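Local structure of Methylcobalamin\: coenzyme M methyltransferase (Methanosarcina mazei, 4AY7) at residues T57-A63 and V132-A136; A66-E71 and I140-V144; F224-K229 and D257-C261. The protein transfers the methyl group of methylcobalamin, carried by a corrinoid protein, to coenzyme M in methanogenesis, using a zinc ion bound in a TIM-barrel fold. All coordinates share one frame; numbering follows the deposited sequence.

Contact 1 of 3, residues T57-A63 and V132-A136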
ATOM      1  N   THR A  57      12.557 -10.479   7.367  1.00 23.74           N
ATOM      2  CA  THR A  57      13.633 -11.267   6.727  1.00 24.76           C
ATOM      3  C   THR A  57      13.345 -12.784   6.677  1.00 25.72           C
ATOM      4  O   THR A  57      14.010 -13.532   5.970  1.00 25.43           O
ATOM      5  CB  THR A  57      14.979 -11.000   7.447  1.00 26.46           C
ATOM      6  OG1 THR A  57      14.931 -11.416   8.846  1.00 26.06           O
ATOM      7  CG2 THR A  57      15.300  -9.499   7.479  1.00 26.21           C
ATOM      8  N   ASN A  58      12.390 -13.260   7.452  1.00 24.70           N
ATOM      9  CA  ASN A  58      12.107 -14.689   7.526  1.00 25.03           C
ATOM     10  C   ASN A  58      10.679 -14.895   6.992  1.00 24.76           C
ATOM     11  O   ASN A  58       9.749 -14.361   7.602  1.00 24.23           O
ATOM     12  CB  ASN A  58      12.120 -15.040   9.001  1.00 26.72           C
ATOM     13  CG  ASN A  58      11.839 -16.520   9.294  1.00 28.87           C
ATOM     14  OD1 ASN A  58      10.901 -17.122   8.819  1.00 30.02           O
ATOM     15  ND2 ASN A  58      12.666 -17.088  10.167  1.00 31.60           N
ATOM     16  N   PRO A  59      10.485 -15.702   5.928  1.00 24.30           N
ATOM     17  CA  PRO A  59       9.134 -15.796   5.343  1.00 24.73           C
ATOM     18  C   PRO A  59       8.091 -16.362   6.271  1.00 24.41           C
ATOM     19  O   PRO A  59       6.928 -15.972   6.191  1.00 22.18           O
ATOM     20  CB  PRO A  59       9.291 -16.763   4.150  1.00 25.07           C
ATOM     21  CG  PRO A  59      10.523 -17.544   4.471  1.00 26.11           C
ATOM     22  CD  PRO A  59      11.444 -16.542   5.181  1.00 25.92           C
ATOM     23  N   GLU A  60       8.510 -17.304   7.109  1.00 25.84           N
ATOM     24  CA  GLU A  60       7.556 -17.924   8.031  1.00 27.07           C
ATOM     25  C   GLU A  60       7.078 -16.940   9.078  1.00 26.32           C
ATOM     26  O   GLU A  60       5.896 -16.879   9.356  1.00 25.86           O
ATOM     27  CB  GLU A  60       8.116 -19.153   8.685  1.00 30.32           C
ATOM     28  CG  GLU A  60       8.423 -20.257   7.697  1.00 32.98           C
ATOM     29  CD  GLU A  60       7.244 -21.152   7.345  1.00 37.00           C
ATOM     30  OE1 GLU A  60       6.042 -20.917   7.752  1.00 42.62           O
ATOM     31  OE2 GLU A  60       7.518 -22.092   6.577  1.00 40.20           O
ATOM     32  N   LEU A  61       7.959 -16.148   9.650  1.00 25.42           N
ATOM     33  CA  LEU A  61       7.507 -15.094  10.577  1.00 25.74           C
ATOM     34  C   LEU A  61       6.714 -13.964   9.906  1.00 24.35           C
ATOM     35  O   LEU A  61       5.743 -13.443  10.497  1.00 23.44           O
ATOM     36  CB  LEU A  61       8.673 -14.545  11.418  1.00 25.88           C
ATOM     37  CG  LEU A  61       9.444 -15.522  12.285  1.00 28.00           C
ATOM     38  CD1 LEU A  61      10.694 -14.805  12.828  1.00 27.94           C
ATOM     39  CD2 LEU A  61       8.559 -16.143  13.402  1.00 27.55           C
ATOM     40  N   MET A  62       7.100 -13.603   8.679  1.00 23.25           N
ATOM     41  CA  MET A  62       6.323 -12.646   7.905  1.00 23.44           C
ATOM     42  C   MET A  62       4.860 -13.180   7.733  1.00 23.37           C
ATOM     43  O   MET A  62       3.863 -12.434   7.978  1.00 23.92           O
ATOM     44  CB  MET A  62       6.991 -12.412   6.545  1.00 23.51           C
ATOM     45  CG  MET A  62       6.321 -11.351   5.681  1.00 24.06           C
ATOM     46  SD  MET A  62       7.157 -10.977   4.149  1.00 23.63           S
ATOM     47  CE  MET A  62       8.518  -9.929   4.742  1.00 24.46           C
ATOM     48  N   ALA A  63       4.730 -14.440   7.315  1.00 22.82           N
ATOM     49  CA  ALA A  63       3.444 -15.074   7.169  1.00 23.77           C
ATOM     50  C   ALA A  63       2.666 -15.036   8.512  1.00 25.56           C
ATOM     51  O   ALA A  63       1.501 -14.619   8.576  1.00 25.51           O
ATOM     52  CB  ALA A  63       3.620 -16.490   6.683  1.00 23.44           C
ATOM     53  N   VAL A 132      11.703 -13.669  -0.050  1.00 21.85           N
ATOM     54  CA  VAL A 132      11.011 -13.802   1.235  1.00 21.64           C
ATOM     55  C   VAL A 132       9.498 -13.476   1.062  1.00 21.21           C
ATOM     56  O   VAL A 132       8.631 -14.233   1.549  1.00 20.98           O
ATOM     57  CB  VAL A 132      11.577 -12.845   2.297  1.00 21.50           C
ATOM     58  CG1 VAL A 132      10.894 -13.075   3.612  1.00 21.32           C
ATOM     59  CG2 VAL A 132      13.071 -13.135   2.561  1.00 22.09           C
ATOM     60  N   VAL A 133       9.210 -12.365   0.369  1.00 20.46           N
ATOM     61  CA  VAL A 133       7.843 -11.955   0.132  1.00 20.13           C
ATOM     62  C   VAL A 133       7.088 -12.966  -0.720  1.00 20.67           C
ATOM     63  O   VAL A 133       5.980 -13.355  -0.353  1.00 20.05           O
ATOM     64  CB  VAL A 133       7.777 -10.580  -0.546  1.00 19.97           C
ATOM     65  CG1 VAL A 133       6.304 -10.245  -0.876  1.00 18.73           C
ATOM     66  CG2 VAL A 133       8.353  -9.532   0.426  1.00 19.91           C
ATOM     67  N   LEU A 134       7.709 -13.477  -1.782  1.00 20.63           N
ATOM     68  CA  LEU A 134       7.008 -14.452  -2.622  1.00 21.28           C
ATOM     69  C   LEU A 134       6.729 -15.727  -1.869  1.00 22.00           C
ATOM     70  O   LEU A 134       5.667 -16.305  -1.963  1.00 22.16           O
ATOM     71  CB  LEU A 134       7.796 -14.715  -3.914  1.00 20.82           C
ATOM     72  CG  LEU A 134       8.065 -13.454  -4.763  1.00 20.24           C
ATOM     73  CD1 LEU A 134       8.757 -13.858  -6.061  1.00 21.02           C
ATOM     74  CD2 LEU A 134       6.764 -12.645  -5.092  1.00 20.03           C
ATOM     75  N   GLU A 135       7.673 -16.186  -1.103  1.00 23.53           N
ATOM     76  CA  GLU A 135       7.451 -17.353  -0.316  1.00 25.11           C
ATOM     77  C   GLU A 135       6.385 -17.148   0.792  1.00 23.09           C
ATOM     78  O   GLU A 135       5.636 -18.054   1.077  1.00 22.43           O
ATOM     79  CB  GLU A 135       8.774 -17.829   0.254  1.00 28.19           C
ATOM     80  CG  GLU A 135       8.632 -18.953   1.249  1.00 32.55           C
ATOM     81  CD  GLU A 135       8.358 -20.315   0.596  1.00 39.31           C
ATOM     82  OE1 GLU A 135       8.173 -20.427  -0.674  1.00 46.29           O
ATOM     83  OE2 GLU A 135       8.419 -21.308   1.369  1.00 47.36           O
ATOM     84  N   ALA A 136       6.339 -15.977   1.393  1.00 21.59           N
ATOM     85  CA  ALA A 136       5.347 -15.703   2.459  1.00 21.72           C
ATOM     86  C   ALA A 136       3.924 -15.681   1.895  1.00 21.60           C
ATOM     87  O   ALA A 136       3.008 -16.203   2.507  1.00 20.96           O
ATOM     88  CB  ALA A 136       5.664 -14.419   3.240  1.00 21.28           C
TER

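Contact 2 of 3, residues A66-E71 and I140-V144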
ATOM      1  N   ALA A  66       1.333 -11.648   9.520  1.00 27.94           N
ATOM      2  CA  ALA A  66       0.239 -11.188   8.609  1.00 27.78           C
ATOM      3  C   ALA A  66      -1.084 -11.856   8.919  1.00 29.71           C
ATOM      4  O   ALA A  66      -2.196 -11.233   8.940  1.00 25.68           O
ATOM      5  CB  ALA A  66       0.592 -11.506   7.163  1.00 26.95           C
ATOM      6  N   LEU A  67      -0.974 -13.153   9.141  1.00 29.83           N
ATOM      7  CA  LEU A  67      -2.139 -13.941   9.371  1.00 31.80           C
ATOM      8  C   LEU A  67      -2.749 -13.528  10.702  1.00 32.80           C
ATOM      9  O   LEU A  67      -3.960 -13.609  10.863  1.00 33.72           O
ATOM     10  CB  LEU A  67      -1.822 -15.432   9.402  1.00 31.97           C
ATOM     11  CG  LEU A  67      -1.622 -16.102   8.047  1.00 34.12           C
ATOM     12  CD1 LEU A  67      -2.905 -16.657   7.415  1.00 34.14           C
ATOM     13  CD2 LEU A  67      -1.064 -15.075   7.091  1.00 34.77           C
ATOM     14  N   ALA A  68      -1.903 -13.089  11.638  1.00 32.88           N
ATOM     15  CA  ALA A  68      -2.338 -12.756  12.981  1.00 33.05           C
ATOM     16  C   ALA A  68      -3.257 -11.553  12.951  1.00 33.71           C
ATOM     17  O   ALA A  68      -4.234 -11.548  13.728  1.00 37.49           O
ATOM     18  CB  ALA A  68      -1.134 -12.555  13.939  1.00 32.85           C
ATOM     19  N   ASN A  69      -2.997 -10.568  12.068  1.00 31.48           N
ATOM     20  CA  ASN A  69      -3.872  -9.405  11.933  1.00 34.92           C
ATOM     21  C   ASN A  69      -4.952  -9.650  10.867  1.00 36.25           C
ATOM     22  O   ASN A  69      -5.406  -8.690  10.159  1.00 35.84           O
ATOM     23  CB  ASN A  69      -3.100  -8.084  11.616  1.00 35.52           C
ATOM     24  CG  ASN A  69      -3.926  -6.832  11.971  1.00 38.45           C
ATOM     25  OD1 ASN A  69      -5.118  -6.967  12.300  1.00 41.28           O
ATOM     26  ND2 ASN A  69      -3.316  -5.636  11.951  1.00 37.18           N
ATOM     27  N   HIS A  70      -5.274 -10.938  10.710  1.00 34.14           N
ATOM     28  CA  HIS A  70      -6.418 -11.403   9.973  1.00 32.00           C
ATOM     29  C   HIS A  70      -7.231 -12.254  10.915  1.00 31.02           C
ATOM     30  O   HIS A  70      -8.425 -12.038  11.116  1.00 29.25           O
ATOM     31  CB  HIS A  70      -5.981 -12.198   8.734  1.00 31.37           C
ATOM     32  CG  HIS A  70      -7.076 -12.992   8.127  1.00 32.26           C
ATOM     33  ND1 HIS A  70      -8.217 -12.417   7.683  1.00 35.48           N
ATOM     34  CD2 HIS A  70      -7.217 -14.355   7.937  1.00 32.71           C
ATOM     35  CE1 HIS A  70      -9.057 -13.373   7.224  1.00 35.93           C
ATOM     36  NE2 HIS A  70      -8.442 -14.564   7.373  1.00 33.96           N
ATOM     37  N   GLU A  71      -6.580 -13.239  11.487  1.00 30.99           N
ATOM     38  CA  GLU A  71      -7.258 -14.200  12.332  1.00 33.84           C
ATOM     39  C   GLU A  71      -7.691 -13.627  13.714  1.00 31.84           C
ATOM     40  O   GLU A  71      -8.764 -13.942  14.172  1.00 32.73           O
ATOM     41  CB  GLU A  71      -6.453 -15.521  12.373  1.00 38.63           C
ATOM     42  CG  GLU A  71      -6.516 -16.188  10.976  1.00 45.09           C
ATOM     43  CD  GLU A  71      -5.820 -17.554  10.835  1.00 54.41           C
ATOM     44  OE1 GLU A  71      -5.365 -18.120  11.856  1.00 61.37           O
ATOM     45  OE2 GLU A  71      -5.743 -18.068   9.676  1.00 61.21           O
ATOM     46  N   ILE A 140       0.934 -17.996   3.173  1.00 22.79           N
ATOM     47  CA  ILE A 140      -0.414 -17.407   3.488  1.00 22.69           C
ATOM     48  C   ILE A 140      -1.548 -18.098   2.693  1.00 23.29           C
ATOM     49  O   ILE A 140      -2.464 -18.640   3.282  1.00 24.09           O
ATOM     50  CB  ILE A 140      -0.441 -15.893   3.237  1.00 21.88           C
ATOM     51  CG1 ILE A 140       0.487 -15.232   4.260  1.00 21.43           C
ATOM     52  CG2 ILE A 140      -1.897 -15.339   3.224  1.00 20.98           C
ATOM     53  CD1 ILE A 140       0.837 -13.780   3.909  1.00 21.48           C
ATOM     54  N   ARG A 141      -1.386 -18.194   1.375  1.00 23.74           N
ATOM     55  CA  ARG A 141      -2.341 -18.894   0.536  1.00 24.60           C
ATOM     56  C   ARG A 141      -2.613 -20.305   1.002  1.00 25.27           C
ATOM     57  O   ARG A 141      -3.757 -20.736   1.079  1.00 24.80           O
ATOM     58  CB  ARG A 141      -1.912 -18.936  -0.926  1.00 24.88           C
ATOM     59  CG  ARG A 141      -2.914 -19.678  -1.803  1.00 26.15           C
ATOM     60  CD  ARG A 141      -4.314 -19.020  -1.852  1.00 25.97           C
ATOM     61  NE  ARG A 141      -4.275 -17.694  -2.465  1.00 25.55           N
ATOM     62  CZ  ARG A 141      -5.095 -16.661  -2.153  1.00 26.24           C
ATOM     63  NH1 ARG A 141      -6.000 -16.764  -1.173  1.00 26.64           N
ATOM     64  NH2 ARG A 141      -5.001 -15.496  -2.808  1.00 26.00           N
ATOM     65  N   GLU A 142      -1.580 -21.046   1.339  1.00 26.32           N
ATOM     66  CA  GLU A 142      -1.794 -22.406   1.730  1.00 27.77           C
ATOM     67  C   GLU A 142      -2.595 -22.465   3.010  1.00 27.70           C
ATOM     68  O   GLU A 142      -3.364 -23.382   3.184  1.00 27.88           O
ATOM     69  CB  GLU A 142      -0.448 -23.155   1.905  1.00 28.74           C
ATOM     70  CG  GLU A 142      -0.648 -24.613   2.269  1.00 30.91           C
ATOM     71  CD  GLU A 142       0.610 -25.461   2.086  1.00 31.81           C
ATOM     72  OE1 GLU A 142       1.770 -24.909   2.024  1.00 33.66           O
ATOM     73  OE2 GLU A 142       0.426 -26.705   2.028  1.00 32.32           O
ATOM     74  N   LYS A 143      -2.387 -21.524   3.914  1.00 28.52           N
ATOM     75  CA  LYS A 143      -3.080 -21.567   5.207  1.00 30.60           C
ATOM     76  C   LYS A 143      -4.525 -21.082   5.121  1.00 30.01           C
ATOM     77  O   LYS A 143      -5.411 -21.660   5.746  1.00 31.06           O
ATOM     78  CB  LYS A 143      -2.415 -20.715   6.262  1.00 32.79           C
ATOM     79  CG  LYS A 143      -2.671 -21.310   7.636  1.00 37.69           C
ATOM     80  CD  LYS A 143      -3.242 -20.323   8.626  1.00 40.66           C
ATOM     81  CE  LYS A 143      -3.497 -21.023   9.978  1.00 43.38           C
ATOM     82  NZ  LYS A 143      -3.111 -20.058  11.061  1.00 45.90           N
ATOM     83  N   VAL A 144      -4.752 -19.977   4.447  1.00 28.01           N
ATOM     84  CA  VAL A 144      -6.112 -19.425   4.385  1.00 28.43           C
ATOM     85  C   VAL A 144      -6.992 -19.968   3.252  1.00 28.78           C
ATOM     86  O   VAL A 144      -8.233 -19.820   3.290  1.00 28.19           O
ATOM     87  CB  VAL A 144      -6.088 -17.903   4.266  1.00 28.10           C
ATOM     88  CG1 VAL A 144      -5.340 -17.325   5.431  1.00 27.33           C
ATOM     89  CG2 VAL A 144      -5.541 -17.439   2.889  1.00 27.59           C
TER

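Contact 3 of 3, residues F224-K229 and D257-C261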
ATOM      1  N   PHE A 224       3.362  16.102 -10.954  1.00 22.38           N
ATOM      2  CA  PHE A 224       2.614  14.873 -11.001  1.00 21.36           C
ATOM      3  C   PHE A 224       2.019  14.685 -12.410  1.00 22.16           C
ATOM      4  O   PHE A 224       2.061  13.581 -12.979  1.00 22.05           O
ATOM      5  CB  PHE A 224       1.499  14.892  -9.943  1.00 20.76           C
ATOM      6  CG  PHE A 224       0.731  13.626  -9.879  1.00 20.06           C
ATOM      7  CD1 PHE A 224      -0.372  13.430 -10.721  1.00 19.35           C
ATOM      8  CD2 PHE A 224       1.100  12.596  -8.963  1.00 19.40           C
ATOM      9  CE1 PHE A 224      -1.041  12.234 -10.669  1.00 19.00           C
ATOM     10  CE2 PHE A 224       0.438  11.394  -8.937  1.00 18.73           C
ATOM     11  CZ  PHE A 224      -0.690  11.234  -9.747  1.00 18.59           C
ATOM     12  N   ARG A 225       1.359  15.730 -12.910  1.00 22.82           N
ATOM     13  CA  ARG A 225       0.688  15.636 -14.225  1.00 24.43           C
ATOM     14  C   ARG A 225       1.669  15.547 -15.359  1.00 25.08           C
ATOM     15  O   ARG A 225       1.452  14.803 -16.293  1.00 25.92           O
ATOM     16  CB  ARG A 225      -0.290  16.777 -14.458  1.00 25.57           C
ATOM     17  CG  ARG A 225      -1.513  16.633 -13.566  1.00 26.19           C
ATOM     18  CD  ARG A 225      -2.420  17.807 -13.722  1.00 28.27           C
ATOM     19  NE  ARG A 225      -1.956  19.057 -13.109  1.00 29.68           N
ATOM     20  CZ  ARG A 225      -2.274  19.463 -11.891  1.00 29.80           C
ATOM     21  NH1 ARG A 225      -3.016  18.721 -11.072  1.00 30.57           N
ATOM     22  NH2 ARG A 225      -1.845  20.635 -11.504  1.00 31.18           N
ATOM     23  N   GLN A 226       2.789  16.234 -15.258  1.00 25.53           N
ATOM     24  CA  GLN A 226       3.735  16.249 -16.357  1.00 26.65           C
ATOM     25  C   GLN A 226       4.547  14.931 -16.476  1.00 25.45           C
ATOM     26  O   GLN A 226       4.785  14.436 -17.626  1.00 24.82           O
ATOM     27  CB  GLN A 226       4.730  17.385 -16.211  1.00 28.03           C
ATOM     28  CG  GLN A 226       5.635  17.288 -17.399  1.00 30.28           C
ATOM     29  CD  GLN A 226       6.398  18.546 -17.684  1.00 33.21           C
ATOM     30  OE1 GLN A 226       6.441  19.475 -16.854  1.00 36.02           O
ATOM     31  NE2 GLN A 226       7.090  18.548 -18.815  1.00 34.55           N
ATOM     32  N   PHE A 227       4.985  14.397 -15.316  1.00 23.14           N
ATOM     33  CA  PHE A 227       5.914  13.234 -15.279  1.00 22.64           C
ATOM     34  C   PHE A 227       5.467  11.947 -14.599  1.00 21.88           C
ATOM     35  O   PHE A 227       5.866  10.848 -15.022  1.00 21.54           O
ATOM     36  CB  PHE A 227       7.241  13.590 -14.601  1.00 23.09           C
ATOM     37  CG  PHE A 227       7.912  14.816 -15.157  1.00 23.50           C
ATOM     38  CD1 PHE A 227       8.496  14.791 -16.388  1.00 24.22           C
ATOM     39  CD2 PHE A 227       7.964  15.991 -14.405  1.00 23.97           C
ATOM     40  CE1 PHE A 227       9.106  15.932 -16.879  1.00 25.00           C
ATOM     41  CE2 PHE A 227       8.541  17.138 -14.898  1.00 24.78           C
ATOM     42  CZ  PHE A 227       9.121  17.109 -16.122  1.00 25.29           C
ATOM     43  N   LEU A 228       4.654  12.078 -13.550  1.00 21.62           N
ATOM     44  CA  LEU A 228       4.355  10.936 -12.657  1.00 20.60           C
ATOM     45  C   LEU A 228       3.168  10.154 -13.134  1.00 20.90           C
ATOM     46  O   LEU A 228       3.206   8.929 -13.154  1.00 21.98           O
ATOM     47  CB  LEU A 228       4.208  11.446 -11.250  1.00 20.47           C
ATOM     48  CG  LEU A 228       5.344  12.328 -10.696  1.00 20.68           C
ATOM     49  CD1 LEU A 228       5.119  12.643  -9.185  1.00 20.42           C
ATOM     50  CD2 LEU A 228       6.761  11.720 -10.970  1.00 20.77           C
ATOM     51  N   LYS A 229       2.107  10.846 -13.562  1.00 21.87           N
ATOM     52  CA  LYS A 229       0.853  10.213 -13.961  1.00 21.99           C
ATOM     53  C   LYS A 229       1.079   9.120 -15.011  1.00 21.24           C
ATOM     54  O   LYS A 229       0.543   8.022 -14.878  1.00 21.01           O
ATOM     55  CB  LYS A 229      -0.090  11.287 -14.513  1.00 24.68           C
ATOM     56  CG  LYS A 229      -1.483  10.817 -14.782  1.00 26.40           C
ATOM     57  CD  LYS A 229      -2.371  12.041 -15.036  1.00 29.52           C
ATOM     58  CE  LYS A 229      -3.590  11.693 -15.830  1.00 32.92           C
ATOM     59  NZ  LYS A 229      -4.708  12.711 -15.669  1.00 37.13           N
ATOM     60  N   ASP A 257      -6.542  13.667 -10.742  1.00 24.68           N
ATOM     61  CA  ASP A 257      -5.474  13.103 -11.605  1.00 25.21           C
ATOM     62  C   ASP A 257      -5.168  11.677 -11.185  1.00 22.82           C
ATOM     63  O   ASP A 257      -4.999  10.838 -12.048  1.00 22.09           O
ATOM     64  CB  ASP A 257      -4.232  13.961 -11.549  1.00 27.34           C
ATOM     65  CG  ASP A 257      -4.477  15.373 -12.001  1.00 30.17           C
ATOM     66  OD1 ASP A 257      -4.830  15.499 -13.174  1.00 31.23           O
ATOM     67  OD2 ASP A 257      -4.322  16.345 -11.196  1.00 32.48           O
ATOM     68  N   MET A 258      -5.150  11.387  -9.881  1.00 21.23           N
ATOM     69  CA  MET A 258      -5.014  10.017  -9.423  1.00 20.54           C
ATOM     70  C   MET A 258      -6.087   9.114  -9.985  1.00 20.05           C
ATOM     71  O   MET A 258      -5.840   7.957 -10.304  1.00 19.36           O
ATOM     72  CB  MET A 258      -5.067   9.990  -7.888  1.00 20.01           C
ATOM     73  CG  MET A 258      -3.812  10.611  -7.204  1.00 20.51           C
ATOM     74  SD  MET A 258      -3.990  10.840  -5.428  1.00 20.94           S
ATOM     75  CE  MET A 258      -4.265   9.135  -4.933  1.00 19.55           C
ATOM     76  N   ALA A 259      -7.331   9.656 -10.070  1.00 21.27           N
ATOM     77  CA  ALA A 259      -8.465   8.906 -10.526  1.00 21.23           C
ATOM     78  C   ALA A 259      -8.377   8.569 -11.993  1.00 21.99           C
ATOM     79  O   ALA A 259      -9.065   7.662 -12.427  1.00 21.95           O
ATOM     80  CB  ALA A 259      -9.793   9.628 -10.185  1.00 20.62           C
ATOM     81  N   ASP A 260      -7.551   9.296 -12.743  1.00 22.96           N
ATOM     82  CA  ASP A 260      -7.257   8.984 -14.154  1.00 24.05           C
ATOM     83  C   ASP A 260      -6.074   7.996 -14.374  1.00 24.81           C
ATOM     84  O   ASP A 260      -5.707   7.775 -15.539  1.00 25.04           O
ATOM     85  CB  ASP A 260      -6.907  10.293 -14.892  1.00 26.05           C
ATOM     86  CG  ASP A 260      -8.066  11.235 -15.070  1.00 30.04           C
ATOM     87  OD1 ASP A 260      -9.230  10.800 -15.179  1.00 29.39           O
ATOM     88  OD2 ASP A 260      -7.824  12.464 -15.122  1.00 33.27           O
ATOM     89  N   CYS A 261      -5.489   7.395 -13.310  1.00 23.55           N
ATOM     90  CA  CYS A 261      -4.246   6.604 -13.495  1.00 24.73           C
ATOM     91  C   CYS A 261      -4.525   5.133 -13.768  1.00 24.83           C
ATOM     92  O   CYS A 261      -3.591   4.372 -13.981  1.00 25.21           O
ATOM     93  CB  CYS A 261      -3.290   6.732 -12.352  1.00 23.91           C
ATOM     94  SG  CYS A 261      -2.561   8.369 -12.083  1.00 24.24           S
TER

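Contact 1 of 3, residues T57-A63 and V132-A136
P59 and M62, on the first turn of helix 59-71, pack against V132 and A136 of helix 130-144, two neighbouring helices on the outside of a TIM barrel of the uroporphyrinogen decarboxylase family. The axes of the short helical segments approach to 8.5 Å at a crossing angle of -55°, and the CA atoms of P59 and A136 lie 4.8 Å apart, consistent with the small A136 side chain, whose CB lies 3.6 Å from P59 O.

M62 has CG anti to the backbone N (chi1 -176°), and its chain crosses V132 and V133 at a slant: CB and CG both pass the CB of A136, SD lies 3.9 Å from that same methyl while also approaching CG2 of V133, and a bend at chi3 carries CE to CG1 of V132, 4.1 Å away. Three residues of one helix are thus touched by a single thioether chain.

P59 approaches V132 at about a right angle, its CD 3.8 Å from V132 CG1, while its CB meets the aliphatic CG of E135. No hydrogen bond or salt bridge joins the segments; the contact is van der Waals, partly methyl against backbone. The start of helix 59-71 is fixed from within: N58 is the N-cap, its OD1 accepting from L61 N and, weakly, from E60 N. Deeper in the fold, the loop residue P81 touches both M62 and V133. V132, the residue most buried by the contact, turns its two methyls to different partners: CG1 sits 3.5 Å from P59 N, CG2 3.6 Å from T57 O.

Contact 2 of 3, residues A66-E71 and I140-V144
L67 reaches I140 and V144 with CG anti to its carbonyl carbon (chi1 -78°), and chi2 of -89° spreads its two methyls along the opposing helix. CD2 meets I140 CG1 and CD1 meets V144 CG1, each at 3.2 Å; both are shorter than usual carbon contacts, so the exact placing of these methyls is doubtful. I140 CG1 faces L67 CD2, and I140 CD1 reaches A66 CB at 4.0 Å.

Toward the surface, K143 meets the extended E71 from the opposite direction. The K143 NZ to E71 OE1 salt bridge measures 3.1 Å, with NZ on the syn side of OE1 and displaced from the carboxylate plane. K143 CD also lies 3.9 Å from L67 CD1, so the lysine touches the leucine as well. H70 CD2 only grazes V144 CG1, and its ND1 is bonded to the carbonyl oxygen of L75.

The segments run at 32° to one another, with axes 11.6 Å apart. V78 of strand 78-80 touches A66, L67 and I140 from the barrel side, an arrangement characteristic of adjacent outer helices resting on the parallel strands of a TIM barrel.

Contact 3 of 3, residues F224-K229 and D257-C261
Charged pairs join R225 and K229 of helix 221-238 to D257 and D260. R225 NH1 donates to D257 OD2 at 2.7 Å with an N-H...O angle of 154°; the oxygen lies in the guanidinium plane, which is turned 49° from the carboxylate. CG and CD of R225 pass close to the D257 carboxylate, and the bend at chi3 (-73°) turns the guanidinium back so that NH1 meets OD2. K229, extended beyond CG, reaches D260 OD2 with NZ at 3.2 Å, on the anti side of that oxygen; D257 OD1, a long ion pair, is a distant second partner. R285 binds the other oxygen of D260 and D222 holds NH2 of R225.

Apolar and sulfur contacts lie beneath. F224 CE1 is 3.7 Å from D257 CB, and its CZ meets M258 CG. C261 SG stands 5.3 Å from the centroid of the F224 ring, obliquely placed, and 3.8 Å from K229 CG.

A wider pi-type turn spans 224-228, and 257-261 runs from helix 252-259 into loop. Strand 242-246 separates the two helices in the chain and forms a beta-alpha unit of the barrel with helix 252-259; helix 178-202 packs against F227 and L228, and I247 touches F224 and M258.

Contacts 1 and 2 are successive parts of one helix pair, 59-71 with 130-144; their centres lie 12 Å apart and they meet where A63 CA approaches I140 CG1. The angle between the segments falls from 55° to 32°, while the axis separation grows from 8.5 to 11.6 Å, in keeping with alanine at the near end and larger leucine, isoleucine and valine at the other. Contact 3 joins other helices and lies on the opposite side of the chain's centre, its centre about 33 Å from that of contact 1. All three are partly buried, but contact 1 has no polar bond across it, contact 2 adds one surface salt bridge, and contact 3 carries a network of them.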